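Local structure of PlzA (7MIE) at residues D269-L273 against E274-L278; P146-E149 against E150-I153. The protein binds the second messenger cyclic di-GMP through a PilZ domain and so probably acts as a c-di-GMP receptor in Borrelia signalling. All blocks are in the same frame, centred on the assembly; numbering follows the deposited sequence.

Contact 1 of 2, residues D269-L273 against E274-L278; sequences DKIPL and EYTML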
ATOM      1  N   ASP A 269       0.860 -13.678  -4.325  1.00 39.48           N
ATOM      2  CA  ASP A 269       1.413 -13.234  -5.596  1.00 41.47           C
ATOM      3  C   ASP A 269       0.335 -12.973  -6.642  1.00 39.44           C
ATOM      4  O   ASP A 269       0.673 -12.711  -7.787  1.00 39.88           O
ATOM      5  CB  ASP A 269       2.490 -14.194  -6.109  1.00 48.98           C
ATOM      6  CG  ASP A 269       3.760 -14.141  -5.272  1.00 56.67           C
ATOM      7  OD1 ASP A 269       4.060 -13.048  -4.712  1.00 61.99           O
ATOM      8  OD2 ASP A 269       4.439 -15.191  -5.170  1.00 61.34           O
ATOM      9  N   LYS A 270      -0.947 -13.026  -6.251  1.00 35.12           N
ATOM     10  CA  LYS A 270      -2.056 -13.053  -7.183  1.00 33.97           C
ATOM     11  C   LYS A 270      -3.099 -11.989  -6.824  1.00 30.73           C
ATOM     12  O   LYS A 270      -4.188 -11.972  -7.390  1.00 30.36           O
ATOM     13  CB  LYS A 270      -2.690 -14.450  -7.195  1.00 37.29           C
ATOM     14  CG  LYS A 270      -1.816 -15.514  -7.875  1.00 43.94           C
ATOM     15  CD  LYS A 270      -2.117 -16.943  -7.476  1.00 44.22           C
ATOM     16  CE  LYS A 270      -3.569 -17.259  -7.726  1.00 47.13           C
ATOM     17  NZ  LYS A 270      -3.890 -18.639  -7.305  1.00 54.74           N
ATOM     18  N   ILE A 271      -2.777 -11.111  -5.876  1.00 27.95           N
ATOM     19  CA  ILE A 271      -3.843 -10.220  -5.406  1.00 27.81           C
ATOM     20  C   ILE A 271      -4.115  -9.179  -6.483  1.00 27.69           C
ATOM     21  O   ILE A 271      -3.203  -8.509  -6.932  1.00 29.43           O
ATOM     22  CB  ILE A 271      -3.473  -9.563  -4.060  1.00 25.39           C
ATOM     23  CG1 ILE A 271      -3.266 -10.588  -2.945  1.00 25.61           C
ATOM     24  CG2 ILE A 271      -4.528  -8.523  -3.673  1.00 25.04           C
ATOM     25  CD1 ILE A 271      -2.734  -9.984  -1.664  1.00 25.29           C
ATOM     26  N   PRO A 272      -5.367  -9.019  -6.952  1.00 29.23           N
ATOM     27  CA  PRO A 272      -5.665  -8.020  -7.995  1.00 29.20           C
ATOM     28  C   PRO A 272      -5.270  -6.606  -7.545  1.00 31.31           C
ATOM     29  O   PRO A 272      -5.545  -6.195  -6.409  1.00 26.48           O
ATOM     30  CB  PRO A 272      -7.159  -8.175  -8.267  1.00 30.23           C
ATOM     31  CG  PRO A 272      -7.528  -9.531  -7.675  1.00 33.92           C
ATOM     32  CD  PRO A 272      -6.542  -9.795  -6.542  1.00 29.53           C
ATOM     33  N   LEU A 273      -4.617  -5.863  -8.448  1.00 31.00           N
ATOM     34  CA  LEU A 273      -4.230  -4.484  -8.190  1.00 32.40           C
ATOM     35  C   LEU A 273      -5.448  -3.653  -7.778  1.00 30.78           C
ATOM     36  O   LEU A 273      -5.327  -2.790  -6.908  1.00 28.79           O
ATOM     37  CB  LEU A 273      -3.597  -3.883  -9.454  1.00 35.28           C
ATOM     38  CG  LEU A 273      -2.989  -2.495  -9.231  1.00 40.09           C
ATOM     39  CD1 LEU A 273      -2.087  -2.493  -8.004  1.00 43.73           C
ATOM     40  CD2 LEU A 273      -2.222  -2.011 -10.462  1.00 39.58           C
ATOM     41  N   GLU A 274      -6.622  -3.925  -8.361  1.00 30.18           N
ATOM     42  CA  GLU A 274      -7.833  -3.180  -8.020  1.00 30.56           C
ATOM     43  C   GLU A 274      -8.215  -3.359  -6.541  1.00 27.89           C
ATOM     44  O   GLU A 274      -8.707  -2.418  -5.900  1.00 26.80           O
ATOM     45  CB  GLU A 274      -9.028  -3.603  -8.886  1.00 35.07           C
ATOM     46  CG  GLU A 274      -8.711  -3.671 -10.370  1.00 43.12           C
ATOM     47  CD  GLU A 274      -8.087  -5.026 -10.684  1.00 47.19           C
ATOM     48  OE1 GLU A 274      -6.849  -5.079 -10.845  1.00 47.19           O
ATOM     49  OE2 GLU A 274      -8.829  -6.037 -10.662  1.00 55.38           O
ATOM     50  N   TYR A 275      -7.993  -4.568  -6.002  1.00 25.80           N
ATOM     51  CA  TYR A 275      -8.265  -4.783  -4.581  1.00 25.11           C
ATOM     52  C   TYR A 275      -7.249  -3.994  -3.746  1.00 23.30           C
ATOM     53  O   TYR A 275      -7.609  -3.336  -2.769  1.00 22.69           O
ATOM     54  CB  TYR A 275      -8.166  -6.267  -4.209  1.00 24.26           C
ATOM     55  CG  TYR A 275      -8.369  -6.470  -2.719  1.00 23.93           C
ATOM     56  CD1 TYR A 275      -9.643  -6.390  -2.171  1.00 23.99           C
ATOM     57  CD2 TYR A 275      -7.303  -6.623  -1.836  1.00 22.54           C
ATOM     58  CE1 TYR A 275      -9.873  -6.522  -0.805  1.00 24.50           C
ATOM     59  CE2 TYR A 275      -7.511  -6.786  -0.470  1.00 21.60           C
ATOM     60  CZ  TYR A 275      -8.795  -6.699   0.059  1.00 22.38           C
ATOM     61  OH  TYR A 275      -9.070  -6.846   1.391  1.00 22.39           O
ATOM     62  N   THR A 276      -5.962  -4.166  -4.062  1.00 22.87           N
ATOM     63  CA  THR A 276      -4.920  -3.493  -3.310  1.00 22.28           C
ATOM     64  C   THR A 276      -5.185  -1.985  -3.268  1.00 23.16           C
ATOM     65  O   THR A 276      -5.060  -1.328  -2.219  1.00 21.66           O
ATOM     66  CB  THR A 276      -3.545  -3.778  -3.922  1.00 23.58           C
ATOM     67  OG1 THR A 276      -3.390  -5.202  -3.844  1.00 23.90           O
ATOM     68  CG2 THR A 276      -2.468  -3.115  -3.083  1.00 24.49           C
ATOM     69  N   MET A 277      -5.567  -1.422  -4.428  1.00 24.25           N
ATOM     70  CA  MET A 277      -5.824   0.021  -4.476  1.00 25.53           C
ATOM     71  C   MET A 277      -7.115   0.415  -3.725  1.00 25.86           C
ATOM     72  O   MET A 277      -7.200   1.509  -3.168  1.00 25.96           O
ATOM     73  CB  MET A 277      -5.918   0.510  -5.931  1.00 28.13           C
ATOM     74  CG  MET A 277      -4.601   0.543  -6.690  1.00 29.43           C
ATOM     75  SD  MET A 277      -3.283   1.428  -5.853  1.00 32.26           S
ATOM     76  CE  MET A 277      -1.874   1.242  -6.960  1.00 32.89           C
ATOM     77  N   LEU A 278      -8.115  -0.473  -3.646  1.00 25.26           N
ATOM     78  CA  LEU A 278      -9.300  -0.216  -2.823  1.00 26.26           C
ATOM     79  C   LEU A 278      -8.896  -0.055  -1.347  1.00 24.92           C
ATOM     80  O   LEU A 278      -9.407   0.823  -0.640  1.00 24.80           O
ATOM     81  CB  LEU A 278     -10.280  -1.389  -2.996  1.00 27.29           C
ATOM     82  CG  LEU A 278     -11.416  -1.537  -1.981  1.00 29.29           C
ATOM     83  CD1 LEU A 278     -12.521  -0.550  -2.331  1.00 33.60           C
ATOM     84  CD2 LEU A 278     -12.006  -2.946  -2.047  1.00 31.75           C
TER
HETATM   85  O   HOH W   1      -2.010  -6.228  -5.896  1.00 30.12           O

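Contact 2 of 2, residues P146-E149 against E150-I153; sequences PAPE and EIAI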
ATOM      1  N   PRO A 146      21.181   9.394   0.606  1.00 49.28           N
ATOM      2  CA  PRO A 146      20.498   8.790   1.757  1.00 47.85           C
ATOM      3  C   PRO A 146      19.117   9.358   2.101  1.00 46.79           C
ATOM      4  O   PRO A 146      18.952  10.557   2.321  1.00 43.63           O
ATOM      5  CB  PRO A 146      21.503   8.997   2.915  1.00 51.31           C
ATOM      6  CG  PRO A 146      22.652   9.839   2.336  1.00 52.39           C
ATOM      7  CD  PRO A 146      22.623   9.588   0.846  1.00 50.33           C
ATOM      8  N   ALA A 147      18.117   8.464   2.166  1.00 45.81           N
ATOM      9  CA  ALA A 147      16.883   8.765   2.857  1.00 40.66           C
ATOM     10  C   ALA A 147      17.204   9.075   4.317  1.00 40.10           C
ATOM     11  O   ALA A 147      18.228   8.636   4.847  1.00 37.32           O
ATOM     12  CB  ALA A 147      15.947   7.583   2.755  1.00 45.56           C
ATOM     13  N   PRO A 148      16.329   9.822   5.027  1.00 37.96           N
ATOM     14  CA  PRO A 148      16.529  10.086   6.449  1.00 33.96           C
ATOM     15  C   PRO A 148      16.722   8.777   7.217  1.00 32.57           C
ATOM     16  O   PRO A 148      15.910   7.869   7.092  1.00 29.46           O
ATOM     17  CB  PRO A 148      15.193  10.684   6.887  1.00 36.83           C
ATOM     18  CG  PRO A 148      14.667  11.351   5.618  1.00 36.75           C
ATOM     19  CD  PRO A 148      15.145  10.495   4.467  1.00 38.06           C
ATOM     20  N   GLU A 149      17.776   8.710   8.030  1.00 31.04           N
ATOM     21  CA  GLU A 149      18.125   7.448   8.665  1.00 30.79           C
ATOM     22  C   GLU A 149      17.047   6.982   9.643  1.00 30.45           C
ATOM     23  O   GLU A 149      16.846   5.776   9.754  1.00 27.87           O
ATOM     24  CB  GLU A 149      19.530   7.519   9.275  1.00 32.69           C
ATOM     25  CG  GLU A 149      20.639   7.553   8.226  1.00 38.24           C
ATOM     26  CD  GLU A 149      22.060   7.362   8.792  1.00 45.87           C
ATOM     27  OE1 GLU A 149      22.353   7.952   9.843  1.00 47.87           O
ATOM     28  OE2 GLU A 149      22.854   6.575   8.211  1.00 49.60           O
ATOM     29  N   GLU A 150      16.348   7.919  10.330  1.00 30.11           N
ATOM     30  CA  GLU A 150      15.313   7.567  11.297  1.00 32.79           C
ATOM     31  C   GLU A 150      14.177   6.797  10.611  1.00 29.35           C
ATOM     32  O   GLU A 150      13.664   5.821  11.172  1.00 32.24           O
ATOM     33  CB  GLU A 150      14.797   8.814  12.049  1.00 37.84           C
ATOM     34  CG  GLU A 150      13.943   9.745  11.193  1.00 44.26           C
ATOM     35  CD  GLU A 150      13.152  10.867  11.873  1.00 50.06           C
ATOM     36  OE1 GLU A 150      11.926  10.655  12.208  1.00 44.12           O
ATOM     37  OE2 GLU A 150      13.734  11.978  12.021  1.00 49.94           O
ATOM     38  N   ILE A 151      13.911   7.138   9.333  1.00 26.09           N
ATOM     39  CA  ILE A 151      12.866   6.449   8.583  1.00 25.16           C
ATOM     40  C   ILE A 151      13.395   5.107   8.061  1.00 22.26           C
ATOM     41  O   ILE A 151      12.738   4.087   8.240  1.00 22.04           O
ATOM     42  CB  ILE A 151      12.328   7.344   7.452  1.00 27.18           C
ATOM     43  CG1 ILE A 151      11.548   8.503   8.094  1.00 29.90           C
ATOM     44  CG2 ILE A 151      11.430   6.538   6.532  1.00 27.00           C
ATOM     45  CD1 ILE A 151      11.126   9.560   7.149  1.00 31.43           C
ATOM     46  N   ALA A 152      14.591   5.115   7.469  1.00 22.86           N
ATOM     47  CA  ALA A 152      15.196   3.907   6.906  1.00 23.38           C
ATOM     48  C   ALA A 152      15.296   2.748   7.918  1.00 23.70           C
ATOM     49  O   ALA A 152      14.960   1.604   7.611  1.00 22.30           O
ATOM     50  CB  ALA A 152      16.555   4.247   6.307  1.00 24.18           C
ATOM     51  N   ILE A 153      15.752   3.023   9.145  1.00 22.09           N
ATOM     52  CA  ILE A 153      15.905   1.965  10.142  1.00 24.06           C
ATOM     53  C   ILE A 153      14.545   1.378  10.535  1.00 22.84           C
ATOM     54  O   ILE A 153      14.408   0.167  10.695  1.00 22.68           O
ATOM     55  CB  ILE A 153      16.702   2.486  11.370  1.00 26.55           C
ATOM     56  CG1 ILE A 153      17.133   1.325  12.260  1.00 30.58           C
ATOM     57  CG2 ILE A 153      15.941   3.536  12.168  1.00 28.67           C
ATOM     58  CD1 ILE A 153      18.360   0.666  11.641  1.00 35.02           C
TER

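Contact 1 of 2, residues D269-L273 against E274-L278
Ile271 and Tyr275 meet through apolar atoms: CG2 of Ile271 lies 3.8 Å from CD2 of Tyr275, approaching the ring obliquely. With CG2 anti to the backbone N (CG1 at chi1 -61°), the same methyl also reaches Thr276 OG1, at 3.5 Å. Leu273 and Met277, four residues apart, lie side by side and point the same way, Leu273 CD1 3.9 Å from Met277 CE; both side chains also touch Tyr129 of strand 119-131.

Backbone bonds start the helix. Pro272 O accepts Thr276 N at 3.1 Å in the carbonyl plane, and Tyr275 N weakly, while Met277 N donates to Leu273 O at 2.8 Å.

A water bridges Ile271 O, to which it donates at 2.8 Å, and Thr276 OG1, at 2.7 Å, tying the loop to the first turn. The Tyr275 hydroxyl is hydrogen-bonded to the backbone O of Ser207, a c-di-GMP-binding residue, and its ring packs edge-to-face with Phe266.

The arrangement is a helix N-terminus with proline at the N-cap, leading from strand 260-266 into the C-terminal helix 273-283, close beside the c-di-GMP site of the PilZ domain.

Contact 2 of 2, residues P146-E149 against E150-I153
Pro148 and Ile151 come together through the branching of the isoleucine: CG1 stands anti to the carbonyl carbon (chi1 -69°) and the chain then runs on extended, chi2 172°, so that CD1 comes to 4.2 Å from Pro148 CB. This is a loose apolar contact, and Phe116, from a loop, touches both side chains. In Ile153, by contrast, CG1 is anti to the backbone N, which puts CG2 between the N and the carbonyl carbon and brings that methyl to 3.4 Å from Glu149 O.

The backbone of the turn is joined by the carbonyls of Pro148 and Glu149. Pro148 O accepts Ala152 N at 3.1 Å in a nearly straight bond, N-H...O 171°, with the donor in the carbonyl plane; a second, weak bond comes from Ile151 N. Glu149 O takes Ile153 N at 3.0 Å, the donor tilted from the plane of the carbonyl. Around these two acceptors pack the CB atoms of the residues that follow: Ile151 CB is 3.6 Å from Pro148 O, and the methyl of Ala152 sits about equally far from both oxygens.

The two glutamates direct their carboxylates to other parts of the chain. Glu149 OE2 is hydrogen-bonded to Ser27 OG, and Ala152 and Ile153 touch the N-terminal helix 26-36 at Ile30 and Lys29. Glu150 OE2 forms a long, weak ion pair with Lys105.

Chemically, Pro148, at the N-cap, has no N-H, and none is required there: its carbonyl accepts Ala152 N and so begins the i to i+4 pattern of helix 149-164. The acidic side chains of Glu149 and Glu150 lie in that first turn, where their negative charge would probably interact favourably with the helix dipole.

How the contacts relate
Contact 2 comes first along the chain and closes before contact 1 opens; their centres are 28 Å apart and their nearest atoms about 19 Å apart, so the two do not touch. Each is the start of a helix that follows a strand: helix 149-164 comes after strand 134-143, and helix 273-283 after strand 260-266. Those strands belong to two different antiparallel sheets. Contact 2 lies within the PilZN3 domain and far from the c-di-GMP site, whereas contact 1 adjoins the c-di-GMP-binding residues Ser207 and Gly209. Through Tyr72 and Tyr129, contact 1 also touches the N-terminal sheet, placing helix 273-283 between the two halves of the protein.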